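Local coordinates for ATP-dependent DNA helicase RecQ (PDB 3IUO), which probably couples ATP hydrolysis to the 3'-5' unwinding of duplex DNA, the chain here being its C-terminal region with a helix-turn-helix domain, at residues 47-50 / 51-55. Sequence-based numbering, arbitrary orientation.
Sequences PELL and SEVET
Leu49 and Val53, one helical turn apart, make the apolar side-chain contact within this part of helix 46-58: CD1 of Leu49 lies 4.1 Å from CG2 of Val53, with the two side chains crossing at a slant. The same valine methyl also rests 3.4 Å from the carbonyl O of Leu49. It gets there because CG2 stands beside its own backbone N, while CG1 is anti to that nitrogen (chi1 172°). The side chain of Glu54 lies against the carbonyl one turn back. Its CG comes within 3.2 Å of Leu50 O, and from there the chain runs on extended, bringing the carboxylate carbon CD to 3.4 Å from that same oxygen. Ser51 OG stands beside its own backbone N (chi1 -65°), 3.3 Å from Pro47 O, and is hydrogen-bonded to Arg110 NH2 of helix 106-121.

The backbone carries four consecutive i to i+4 bonds, from Ser51 N to Pro47 O through Glu54 N to Leu50 O. The Val53 N to Leu49 O bond is 2.9 Å long and nearly straight, with an N-H...O angle of 165°.

Partners outside the segments hold the polar ends. Arg110 also forms a salt bridge through NE with Glu54 OE2, so one guanidinium group ties together residues on successive turns. At the N-terminal end, Glu48 OE1 accepts a hydrogen bond from Asp45 N, the bond made by the N3 side chain in a capping box.

Helix 46-58 belongs to the predicted RecQ-1-like helix-turn-helix domain and is packed on several sides. Leu49 is buried against Leu35, Ile38 and Ala39 of helix 35-41 and Ile25 of helix 15-30, whereas Leu50 and Val53 meet Leu111 and Ile114 of helix 106-121, respectively.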
loop_
_atom_site.group_PDB
_atom_site.type_symbol
_atom_site.label_atom_id
_atom_site.label_comp_id
_atom_site.label_asym_id
_atom_site.label_seq_id
_atom_site.Cartn_x
_atom_site.Cartn_y
_atom_site.Cartn_z
ATOM N N PRO B 47 7.006 -17.945 -3.712
ATOM C CA PRO B 47 6.686 -16.764 -2.909
ATOM C C PRO B 47 7.905 -15.940 -2.502
ATOM O O PRO B 47 7.804 -14.705 -2.429
ATOM C CB PRO B 47 6.002 -17.357 -1.679
ATOM C CG PRO B 47 5.461 -18.636 -2.151
ATOM C CD PRO B 47 6.476 -19.173 -3.095
ATOM N N GLU B 48 9.036 -16.599 -2.261
ATOM C CA GLU B 48 10.280 -15.890 -1.978
ATOM C C GLU B 48 10.717 -15.072 -3.188
ATOM O O GLU B 48 11.202 -13.956 -3.029
ATOM C CB GLU B 48 11.402 -16.850 -1.586
ATOM C CG GLU B 48 11.251 -17.504 -0.209
ATOM C CD GLU B 48 12.223 -18.669 0.025
ATOM O OE1 GLU B 48 12.713 -19.285 -0.949
ATOM O OE2 GLU B 48 12.479 -18.992 1.201
ATOM N N LEU B 49 10.566 -15.626 -4.384
ATOM C CA LEU B 49 10.878 -14.836 -5.587
ATOM C C LEU B 49 9.974 -13.599 -5.674
ATOM O O LEU B 49 10.448 -12.490 -5.937
ATOM C CB LEU B 49 10.792 -15.692 -6.855
ATOM C CG LEU B 49 11.062 -14.876 -8.126
ATOM C CD1 LEU B 49 12.443 -14.208 -8.121
ATOM C CD2 LEU B 49 10.871 -15.748 -9.306
ATOM N N LEU B 50 8.676 -13.793 -5.438
ATOM C CA LEU B 50 7.740 -12.683 -5.440
ATOM C C LEU B 50 8.180 -11.587 -4.487
ATOM O O LEU B 50 8.081 -10.398 -4.831
ATOM C CB LEU B 50 6.308 -13.140 -5.122
ATOM C CG LEU B 50 5.603 -14.004 -6.180
ATOM C CD1 LEU B 50 4.282 -14.526 -5.630
ATOM C CD2 LEU B 50 5.383 -13.257 -7.483
ATOM N N SER B 51 8.667 -11.983 -3.304
ATOM C CA SER B 51 9.133 -10.990 -2.333
ATOM C C SER B 51 10.309 -10.185 -2.868
ATOM O O SER B 51 10.377 -8.976 -2.671
ATOM C CB SER B 51 9.461 -11.633 -1.011
ATOM O OG SER B 51 8.293 -12.177 -0.425
ATOM N N GLU B 52 11.234 -10.855 -3.549
ATOM C CA GLU B 52 12.366 -10.134 -4.151
ATOM C C GLU B 52 11.942 -9.198 -5.283
ATOM O O GLU B 52 12.422 -8.062 -5.371
ATOM C CB GLU B 52 13.408 -11.107 -4.696
ATOM C CG GLU B 52 13.973 -12.052 -3.653
ATOM C CD GLU B 52 14.870 -11.383 -2.624
ATOM O OE1 GLU B 52 15.339 -10.250 -2.857
ATOM O OE2 GLU B 52 15.141 -12.021 -1.582
ATOM N N VAL B 53 11.022 -9.657 -6.122
ATOM C CA VAL B 53 10.505 -8.815 -7.232
ATOM C C VAL B 53 9.744 -7.609 -6.632
ATOM O O VAL B 53 9.875 -6.495 -7.115
ATOM C CB VAL B 53 9.625 -9.633 -8.177
ATOM C CG1 VAL B 53 8.951 -8.725 -9.183
ATOM C CG2 VAL B 53 10.463 -10.706 -8.871
ATOM N N GLU B 54 8.983 -7.814 -5.549
ATOM C CA GLU B 54 8.359 -6.683 -4.872
ATOM C C GLU B 54 9.384 -5.636 -4.369
ATOM O O GLU B 54 9.227 -4.434 -4.592
ATOM C CB GLU B 54 7.473 -7.161 -3.719
ATOM C CG GLU B 54 6.234 -7.873 -4.254
ATOM C CD GLU B 54 5.502 -8.782 -3.244
ATOM O OE1 GLU B 54 6.016 -9.082 -2.146
ATOM O OE2 GLU B 54 4.399 -9.244 -3.579
ATOM N N THR B 55 10.437 -6.112 -3.709
ATOM C CA THR B 55 11.516 -5.237 -3.245
ATOM C C THR B 55 12.083 -4.396 -4.415
ATOM O O THR B 55 12.240 -3.147 -4.316
ATOM C CB THR B 55 12.590 -6.075 -2.563
ATOM O OG1 THR B 55 12.042 -6.665 -1.366
ATOM C CG2 THR B 55 13.772 -5.202 -2.205
#